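Local coordinates for protein probable transcriptional regulator (Vibrio vulnificus, PDB 4GHJ) that probably regulates transcription by binding DNA through a helix-turn-helix domain of the XRE family, at residues D39-A44 and I80-A85; S53-I58 and K64-A69; A59-K64 and L76-A81. All blocks are in the same frame, centred on the assembly; numbering follows the deposited sequence. Where two conformers were deposited one is given.

Contact 1 of 3, residues D39-A44 and I80-A85; sequences DRLKQA and IAILMA
Leu41 of helix 30-47 meets Ile82 and Leu83 of helix 76-85 in a small, wholly apolar contact. All three residues are buried. Leu41 reaches across with one methyl branch, CD2. Its CG lies beside the backbone N and opposite the carbonyl carbon (chi1 -74°), and CD2 touches both partners. The CD2 atoms of Leu41 and Leu83 are 4.0 Å apart, and the two leucine side chains cross at about a right angle. On Ile82 the touching group is the beta-branch methyl: Leu41 CD2 lies 4.3 Å from Ile82 CG2.

The backbones stay well apart. The nearest CA atoms, those of Leu41 and Leu83, are 8.1 Å from each other, so side chains make the contact between the two segments. No hydrogen bond runs between them.

Other residues pack around these three. Ile82 also packs on Val55 of helix 52-59, and Leu83 on Leu88. Ile96 of the second subunit packs on Leu41 and on Arg40, whose NH1 is hydrogen-bonded to the backbone O atoms of Ile92 and Phe95 of that subunit. The contact therefore joins segments of helix 30-47 and helix 76-85 by van der Waals packing, in a hydrophobic core that reaches the dimer interface.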
loop_
_atom_site.group_PDB
_atom_site.type_symbol
_atom_site.label_atom_id
_atom_site.label_comp_id
_atom_site.label_asym_id
_atom_site.label_seq_id
_atom_site.Cartn_x
_atom_site.Cartn_y
_atom_site.Cartn_z
ATOM N N ASP B 39 -4.872 11.147 -2.402
ATOM C CA ASP B 39 -4.909 12.553 -2.027
ATOM C C ASP B 39 -3.833 12.893 -0.988
ATOM O O ASP B 39 -3.245 13.978 -1.011
ATOM C CB ASP B 39 -6.294 12.912 -1.519
ATOM C CG ASP B 39 -6.515 14.391 -1.436
ATOM O OD1 ASP B 39 -6.011 15.136 -2.312
ATOM O OD2 ASP B 39 -7.252 14.812 -0.517
ATOM N N ARG B 40 -3.550 11.948 -0.098
ATOM C CA ARG B 40 -2.475 12.138 0.911
ATOM C C ARG B 40 -1.105 12.164 0.240
ATOM O O ARG B 40 -0.213 12.950 0.620
ATOM C CB ARG B 40 -2.527 11.034 1.969
ATOM C CG ARG B 40 -3.780 11.045 2.844
ATOM C CD ARG B 40 -3.776 9.839 3.815
ATOM N NE ARG B 40 -5.065 9.591 4.467
ATOM C CZ ARG B 40 -5.313 8.543 5.255
ATOM N NH1 ARG B 40 -4.357 7.649 5.523
ATOM N NH2 ARG B 40 -6.523 8.377 5.780
ATOM N N LEU B 41 -0.932 11.335 -0.795
ATOM C CA LEU B 41 0.332 11.308 -1.534
ATOM C C LEU B 41 0.500 12.657 -2.234
ATOM O O LEU B 41 1.594 13.224 -2.234
ATOM C CB LEU B 41 0.382 10.156 -2.552
ATOM C CG LEU B 41 0.578 8.697 -2.108
ATOM C CD1 LEU B 41 0.337 7.754 -3.319
ATOM C CD2 LEU B 41 1.975 8.455 -1.526
ATOM N N LYS B 42 -0.581 13.145 -2.862
ATOM C CA LYS B 42 -0.570 14.457 -3.512
ATOM C C LYS B 42 -0.180 15.584 -2.534
ATOM O O LYS B 42 0.691 16.395 -2.859
ATOM C CB LYS B 42 -1.926 14.767 -4.164
ATOM C CG LYS B 42 -2.072 16.173 -4.727
ATOM C CD LYS B 42 -3.468 16.396 -5.339
ATOM C CE LYS B 42 -3.586 17.792 -5.900
ATOM N NZ LYS B 42 -4.984 18.127 -6.238
ATOM N N GLN B 43 -0.810 15.642 -1.369
ATOM C CA GLN B 43 -0.505 16.720 -0.409
ATOM C C GLN B 43 0.899 16.590 0.216
ATOM O O GLN B 43 1.520 17.600 0.555
ATOM C CB GLN B 43 -1.594 16.840 0.650
ATOM C CG GLN B 43 -2.985 17.130 0.063
ATOM C CD GLN B 43 -3.034 18.395 -0.823
ATOM O OE1 GLN B 43 -2.314 19.371 -0.596
ATOM N NE2 GLN B 43 -3.919 18.383 -1.804
ATOM N N ALA B 44 1.396 15.362 0.368
ATOM C CA ALA B 44 2.774 15.150 0.861
ATOM C C ALA B 44 3.753 15.731 -0.177
ATOM O O ALA B 44 4.722 16.392 0.167
ATOM C CB ALA B 44 3.054 13.659 1.118
ATOM N N ILE B 80 5.623 2.509 -2.871
ATOM C CA ILE B 80 6.843 2.530 -2.039
ATOM C C ILE B 80 7.938 3.391 -2.679
ATOM O O ILE B 80 8.584 4.175 -1.989
ATOM C CB ILE B 80 7.331 1.110 -1.726
ATOM C CG1 ILE B 80 6.316 0.409 -0.817
ATOM C CG2 ILE B 80 8.723 1.142 -1.083
ATOM C CD1 ILE B 80 6.558 -1.102 -0.598
ATOM N N ALA B 81 8.135 3.247 -3.987
ATOM C CA ALA B 81 9.086 4.076 -4.736
ATOM C C ALA B 81 8.740 5.559 -4.616
ATOM O O ALA B 81 9.635 6.388 -4.518
ATOM C CB ALA B 81 9.114 3.668 -6.201
ATOM N N ILE B 82 7.444 5.888 -4.665
ATOM C CA ILE B 82 6.975 7.281 -4.508
ATOM C C ILE B 82 7.266 7.771 -3.098
ATOM O O ILE B 82 7.771 8.887 -2.929
ATOM C CB ILE B 82 5.490 7.444 -4.896
ATOM C CG1 ILE B 82 5.318 7.153 -6.398
ATOM C CG2 ILE B 82 4.940 8.858 -4.554
ATOM C CD1 ILE B 82 3.828 7.193 -6.910
ATOM N N LEU B 83 6.985 6.942 -2.091
ATOM C CA LEU B 83 7.320 7.289 -0.702
ATOM C C LEU B 83 8.833 7.537 -0.522
ATOM O O LEU B 83 9.234 8.463 0.212
ATOM C CB LEU B 83 6.861 6.224 0.275
ATOM C CG LEU B 83 5.362 6.030 0.479
ATOM C CD1 LEU B 83 5.135 4.802 1.367
ATOM C CD2 LEU B 83 4.733 7.259 1.071
HETATM N N MSE B 84 9.649 6.703 -1.160
HETATM C CA MSE B 84 11.113 6.845 -1.107
HETATM C C MSE B 84 11.552 8.185 -1.732
HETATM O O MSE B 84 12.420 8.870 -1.197
HETATM C CB MSE B 84 11.780 5.670 -1.825
HETATM C CG MSE B 84 11.587 4.309 -1.129
HETATM SE SE MSE B 84 12.204 2.810 -2.209
HETATM C CE MSE B 84 14.065 3.337 -2.410
ATOM N N ALA B 85 10.927 8.554 -2.852
ATOM C CA ALA B 85 11.201 9.841 -3.525
ATOM C C ALA B 85 10.840 11.036 -2.620
ATOM O O ALA B 85 11.483 12.039 -2.681
ATOM C CB ALA B 85 10.454 9.930 -4.867
#

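Contact 2 of 3, residues S53-I58 and K64-A69; sequences SEVAEI and KTVLNA
The helix-turn-helix unit is formed here by helix 52-59 and helix 63-69, and this contact is the packing between them. In XRE-family proteins the second helix of such a pair is usually the recognition helix, so helix 63-69 probably has that role.

Val66 carries the contact from the side of helix 63-69. It projects toward Val55 and Ala56 on helix 52-59. Its CG2 methyl does the touching; this branch is opposite the carbonyl carbon and beside the backbone N of Val66, while CG1 is anti to that N (chi1 172°). Val66 CG2 sits 3.9 Å from Ala56 N and 4.0 Å from Ala56 CB. The methyl thus rests against the backbone of Ala56 as well as its side chain. The small alanine lets the helices come close: the CA atoms of Ala56 and Val66 are 6.3 Å apart.

Val55 flanks the same methyl, with its CG1 4.1 Å from Val66 CG2. The two valine side chains meet at a slant. The contact is buried and apolar, with no hydrogen bond between the segments.

Neighbouring elements continue this core. Val66 also packs on Gln52 of helix 52-59 and on Ile61 in the turn. No other chain of the assembly touches these two segments. Helix 76-85 lies against both helices of the pair: its Ile82 touches Ala69, its Ile78 touches Thr65, and its Ala85 touches Ile58.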
loop_
_atom_site.group_PDB
_atom_site.type_symbol
_atom_site.label_atom_id
_atom_site.label_comp_id
_atom_site.label_asym_id
_atom_site.label_seq_id
_atom_site.Cartn_x
_atom_site.Cartn_y
_atom_site.Cartn_z
ATOM N N SER B 53 6.101 15.518 -12.214
ATOM C CA SER B 53 7.242 15.240 -13.080
ATOM C C SER B 53 8.507 15.024 -12.277
ATOM O O SER B 53 9.254 14.106 -12.567
ATOM C CB SER B 53 7.462 16.379 -14.071
ATOM O OG SER B 53 6.345 16.517 -14.908
ATOM N N GLU B 54 8.730 15.861 -11.258
ATOM C CA GLU B 54 9.934 15.759 -10.394
ATOM C C GLU B 54 9.947 14.461 -9.535
ATOM O O GLU B 54 10.993 13.845 -9.353
ATOM C CB GLU B 54 10.070 17.002 -9.500
ATOM C CG GLU B 54 10.415 18.291 -10.286
ATOM C CD GLU B 54 10.215 19.589 -9.489
ATOM O OE1 GLU B 54 9.566 19.552 -8.416
ATOM O OE2 GLU B 54 10.700 20.657 -9.950
ATOM N N VAL B 55 8.784 14.054 -9.032
ATOM C CA VAL B 55 8.678 12.794 -8.277
ATOM C C VAL B 55 9.009 11.618 -9.207
ATOM O O VAL B 55 9.820 10.731 -8.866
ATOM C CB VAL B 55 7.293 12.639 -7.639
ATOM C CG1 VAL B 55 7.112 11.215 -7.057
ATOM C CG2 VAL B 55 7.085 13.716 -6.566
ATOM N N ALA B 56 8.430 11.635 -10.401
ATOM C CA ALA B 56 8.681 10.583 -11.387
ATOM C C ALA B 56 10.170 10.498 -11.667
ATOM O O ALA B 56 10.725 9.412 -11.652
ATOM C CB ALA B 56 7.914 10.854 -12.675
ATOM N N GLU B 57 10.803 11.647 -11.931
ATOM C CA GLU B 57 12.247 11.700 -12.185
ATOM C C GLU B 57 13.083 11.069 -11.081
ATOM O O GLU B 57 13.989 10.279 -11.361
ATOM C CB GLU B 57 12.729 13.147 -12.405
ATOM C CG GLU B 57 12.599 13.630 -13.801
ATOM C CD GLU B 57 13.261 15.001 -14.001
ATOM O OE1 GLU B 57 12.587 16.032 -13.768
ATOM O OE2 GLU B 57 14.435 15.031 -14.402
ATOM N N ILE B 58 12.812 11.468 -9.839
ATOM C CA ILE B 58 13.538 10.951 -8.664
ATOM C C ILE B 58 13.358 9.444 -8.523
ATOM O O ILE B 58 14.328 8.703 -8.286
ATOM C CB ILE B 58 13.070 11.665 -7.365
ATOM C CG1 ILE B 58 13.458 13.142 -7.382
ATOM C CG2 ILE B 58 13.659 11.015 -6.104
ATOM C CD1 ILE B 58 12.775 13.951 -6.280
ATOM N N LYS B 64 2.951 9.665 -15.796
ATOM C CA LYS B 64 1.575 9.201 -15.726
ATOM C C LYS B 64 1.385 8.228 -14.555
ATOM O O LYS B 64 0.303 8.132 -14.001
ATOM C CB LYS B 64 1.128 8.583 -17.054
ATOM C CG LYS B 64 -0.362 8.185 -17.094
ATOM C CD LYS B 64 -0.880 7.953 -18.523
ATOM C CE LYS B 64 -0.305 6.702 -19.199
ATOM N NZ LYS B 64 -0.784 5.428 -18.576
ATOM N N THR B 65 2.440 7.512 -14.183
ATOM C CA THR B 65 2.346 6.545 -13.091
ATOM C C THR B 65 2.113 7.281 -11.778
ATOM O O THR B 65 1.339 6.828 -10.933
ATOM C CB THR B 65 3.607 5.675 -13.055
ATOM O OG1 THR B 65 3.757 5.043 -14.338
ATOM C CG2 THR B 65 3.530 4.628 -11.978
ATOM N N VAL B 66 2.748 8.442 -11.630
ATOM C CA VAL B 66 2.581 9.265 -10.430
ATOM C C VAL B 66 1.174 9.892 -10.427
ATOM O O VAL B 66 0.489 9.936 -9.401
ATOM C CB VAL B 66 3.677 10.359 -10.338
ATOM C CG1 VAL B 66 3.387 11.348 -9.174
ATOM C CG2 VAL B 66 5.041 9.718 -10.203
ATOM N N LEU B 67 0.756 10.378 -11.587
ATOM C CA LEU B 67 -0.564 10.993 -11.743
ATOM C C LEU B 67 -1.660 9.999 -11.331
ATOM O O LEU B 67 -2.542 10.339 -10.530
ATOM C CB LEU B 67 -0.714 11.481 -13.185
ATOM C CG LEU B 67 -1.982 12.218 -13.640
ATOM C CD1 LEU B 67 -1.711 12.950 -14.982
ATOM C CD2 LEU B 67 -3.133 11.263 -13.787
ATOM N N ASN B 68 -1.570 8.762 -11.834
ATOM C CA ASN B 68 -2.511 7.723 -11.469
ATOM C C ASN B 68 -2.479 7.354 -9.995
ATOM O O ASN B 68 -3.523 7.067 -9.419
ATOM C CB ASN B 68 -2.307 6.453 -12.319
ATOM C CG ASN B 68 -2.773 6.630 -13.761
ATOM O OD1 ASN B 68 -3.598 7.480 -14.037
ATOM N ND2 ASN B 68 -2.245 5.815 -14.680
ATOM N N ALA B 69 -1.285 7.352 -9.390
ATOM C CA ALA B 69 -1.138 7.022 -7.984
ATOM C C ALA B 69 -1.864 8.035 -7.093
ATOM O O ALA B 69 -2.476 7.678 -6.072
ATOM C CB ALA B 69 0.365 6.930 -7.607
#

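Contact 3 of 3, residues A59-K64 and L76-A81; sequences AGIARK and LDIMIA
Ile61 and Ile78 meet through methyl groups, and their side chains lie oblique to each other. Ile61 comes from the turn of the helix-turn-helix unit and Ile78 from helix 76-85. The end of the longer branch of Ile61, CD1, is 4.2 Å from the beta-branch methyl CG2 of Ile78. The first torsion of Ile61 places CG1 between the backbone N and the carbonyl carbon (chi1 64°), and chi2 of -175° extends CD1 away from CA. CB of Ile78 does not point straight at the turn, but CG2 closes the distance.

Ala59 and Ala81 form the second point of contact, with much closer backbones. Their CA atoms are 5.9 Å apart. Ala59 CB is 3.9 Å from Ala81 O and 4.4 Å from Ala81 CB.

Between Ala59 and Ile61 the chain leaves its helix by a Schellman motif. Gly60 has positive phi (72°), Ile61 N bonds to Ala56 O, and Gly60 N to Glu57 O. This turn brings Ile61 toward helix 76-85. Ala81 also packs on Ala30 of the second subunit. The end of helix 52-59 and the turn after it thus meet helix 76-85 by van der Waals contacts, mostly aliphatic, with one methyl also against a backbone carbonyl oxygen.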
loop_
_atom_site.group_PDB
_atom_site.type_symbol
_atom_site.label_atom_id
_atom_site.label_comp_id
_atom_site.label_asym_id
_atom_site.label_seq_id
_atom_site.Cartn_x
_atom_site.Cartn_y
_atom_site.Cartn_z
ATOM N N ALA B 59 12.130 8.981 -8.725
ATOM C CA ALA B 59 11.816 7.570 -8.578
ATOM C C ALA B 59 12.162 6.742 -9.819
ATOM O O ALA B 59 12.159 5.513 -9.766
ATOM C CB ALA B 59 10.344 7.396 -8.213
ATOM N N GLY B 60 12.432 7.405 -10.935
ATOM C CA GLY B 60 12.790 6.701 -12.167
ATOM C C GLY B 60 11.615 5.989 -12.811
ATOM O O GLY B 60 11.775 4.906 -13.388
ATOM N N ILE B 61 10.436 6.612 -12.718
ATOM C CA ILE B 61 9.207 6.081 -13.302
ATOM C C ILE B 61 8.539 7.136 -14.192
ATOM O O ILE B 61 8.994 8.286 -14.270
ATOM C CB ILE B 61 8.219 5.596 -12.206
ATOM C CG1 ILE B 61 7.742 6.775 -11.328
ATOM C CG2 ILE B 61 8.875 4.502 -11.346
ATOM C CD1 ILE B 61 6.856 6.355 -10.151
ATOM N N ALA B 62 7.457 6.742 -14.854
ATOM C CA ALA B 62 6.727 7.647 -15.735
ATOM C C ALA B 62 5.889 8.646 -14.955
ATOM O O ALA B 62 5.374 8.351 -13.866
ATOM C CB ALA B 62 5.828 6.864 -16.683
ATOM N N ARG B 63 5.743 9.824 -15.535
ATOM C CA ARG B 63 4.907 10.860 -14.959
ATOM C C ARG B 63 3.467 10.363 -14.788
ATOM O O ARG B 63 2.835 10.599 -13.755
ATOM C CB ARG B 63 4.907 12.089 -15.850
ATOM C CG ARG B 63 4.099 13.239 -15.282
ATOM C CD ARG B 63 4.107 14.444 -16.192
ATOM N NE ARG B 63 3.475 15.599 -15.546
ATOM C CZ ARG B 63 2.164 15.851 -15.522
ATOM N NH1 ARG B 63 1.299 15.035 -16.112
ATOM N NH2 ARG B 63 1.713 16.938 -14.900
ATOM N N LYS B 64 2.951 9.665 -15.796
ATOM C CA LYS B 64 1.575 9.201 -15.726
ATOM C C LYS B 64 1.385 8.228 -14.555
ATOM O O LYS B 64 0.303 8.132 -14.001
ATOM C CB LYS B 64 1.128 8.583 -17.054
ATOM C CG LYS B 64 -0.362 8.185 -17.094
ATOM C CD LYS B 64 -0.880 7.953 -18.523
ATOM C CE LYS B 64 -0.305 6.702 -19.199
ATOM N NZ LYS B 64 -0.784 5.428 -18.576
ATOM N N LEU B 76 1.639 -1.686 -5.154
ATOM C CA LEU B 76 2.398 -1.527 -3.907
ATOM C C LEU B 76 3.877 -1.099 -4.097
ATOM O O LEU B 76 4.367 -0.181 -3.414
ATOM C CB LEU B 76 2.339 -2.816 -3.077
ATOM C CG LEU B 76 3.143 -2.882 -1.769
ATOM C CD1 LEU B 76 2.649 -1.798 -0.796
ATOM C CD2 LEU B 76 3.000 -4.272 -1.143
ATOM N N ASP B 77 4.591 -1.753 -5.011
ATOM C CA ASP B 77 6.004 -1.423 -5.179
ATOM C C ASP B 77 6.181 0.028 -5.687
ATOM O O ASP B 77 7.129 0.724 -5.294
ATOM C CB ASP B 77 6.737 -2.434 -6.078
ATOM C CG ASP B 77 6.251 -2.426 -7.527
ATOM O OD1 ASP B 77 5.036 -2.326 -7.780
ATOM O OD2 ASP B 77 7.108 -2.543 -8.436
ATOM N N ILE B 78 5.257 0.472 -6.531
ATOM C CA ILE B 78 5.298 1.823 -7.084
ATOM C C ILE B 78 4.966 2.854 -6.019
ATOM O O ILE B 78 5.587 3.918 -5.987
ATOM C CB ILE B 78 4.342 1.979 -8.274
ATOM C CG1 ILE B 78 4.769 1.055 -9.423
ATOM C CG2 ILE B 78 4.239 3.476 -8.682
ATOM C CD1 ILE B 78 6.212 1.184 -9.857
HETATM N N MSE B 79 4.001 2.539 -5.146
HETATM C CA MSE B 79 3.672 3.422 -4.035
HETATM C C MSE B 79 4.904 3.603 -3.126
HETATM O O MSE B 79 5.205 4.720 -2.719
HETATM C CB MSE B 79 2.479 2.921 -3.216
HETATM C CG MSE B 79 2.022 3.933 -2.152
HETATM SE SE MSE B 79 0.467 3.377 -1.117
HETATM C CE MSE B 79 1.319 1.958 -0.048
ATOM N N ILE B 80 5.623 2.509 -2.871
ATOM C CA ILE B 80 6.843 2.530 -2.039
ATOM C C ILE B 80 7.938 3.391 -2.679
ATOM O O ILE B 80 8.584 4.175 -1.989
ATOM C CB ILE B 80 7.331 1.110 -1.726
ATOM C CG1 ILE B 80 6.316 0.409 -0.817
ATOM C CG2 ILE B 80 8.723 1.142 -1.083
ATOM C CD1 ILE B 80 6.558 -1.102 -0.598
ATOM N N ALA B 81 8.135 3.247 -3.987
ATOM C CA ALA B 81 9.086 4.076 -4.736
ATOM C C ALA B 81 8.740 5.559 -4.616
ATOM O O ALA B 81 9.635 6.388 -4.518
ATOM C CB ALA B 81 9.114 3.668 -6.201
#

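Overall arrangement
The three contacts lie in one small helical domain. Contacts 2 and 3 are closest, with centres about 6 Å apart; contact 1 is about 9 Å from each. Contact 2 pairs the two helices of the helix-turn-helix unit. Contact 3 packs the end of helix 52-59 and the turn on helix 76-85, and contact 1 packs that helix on helix 30-47. Ile82 of contact 1 links all three: its CD1 is 3.5 Å from Ala69 CB of contact 2, and its CG1 is 4.1 Å from Ile61 CD1 of contact 3. Together they place the probable DNA-binding helices against helix 76-85 and helix 30-47, both of which also meet the second subunit.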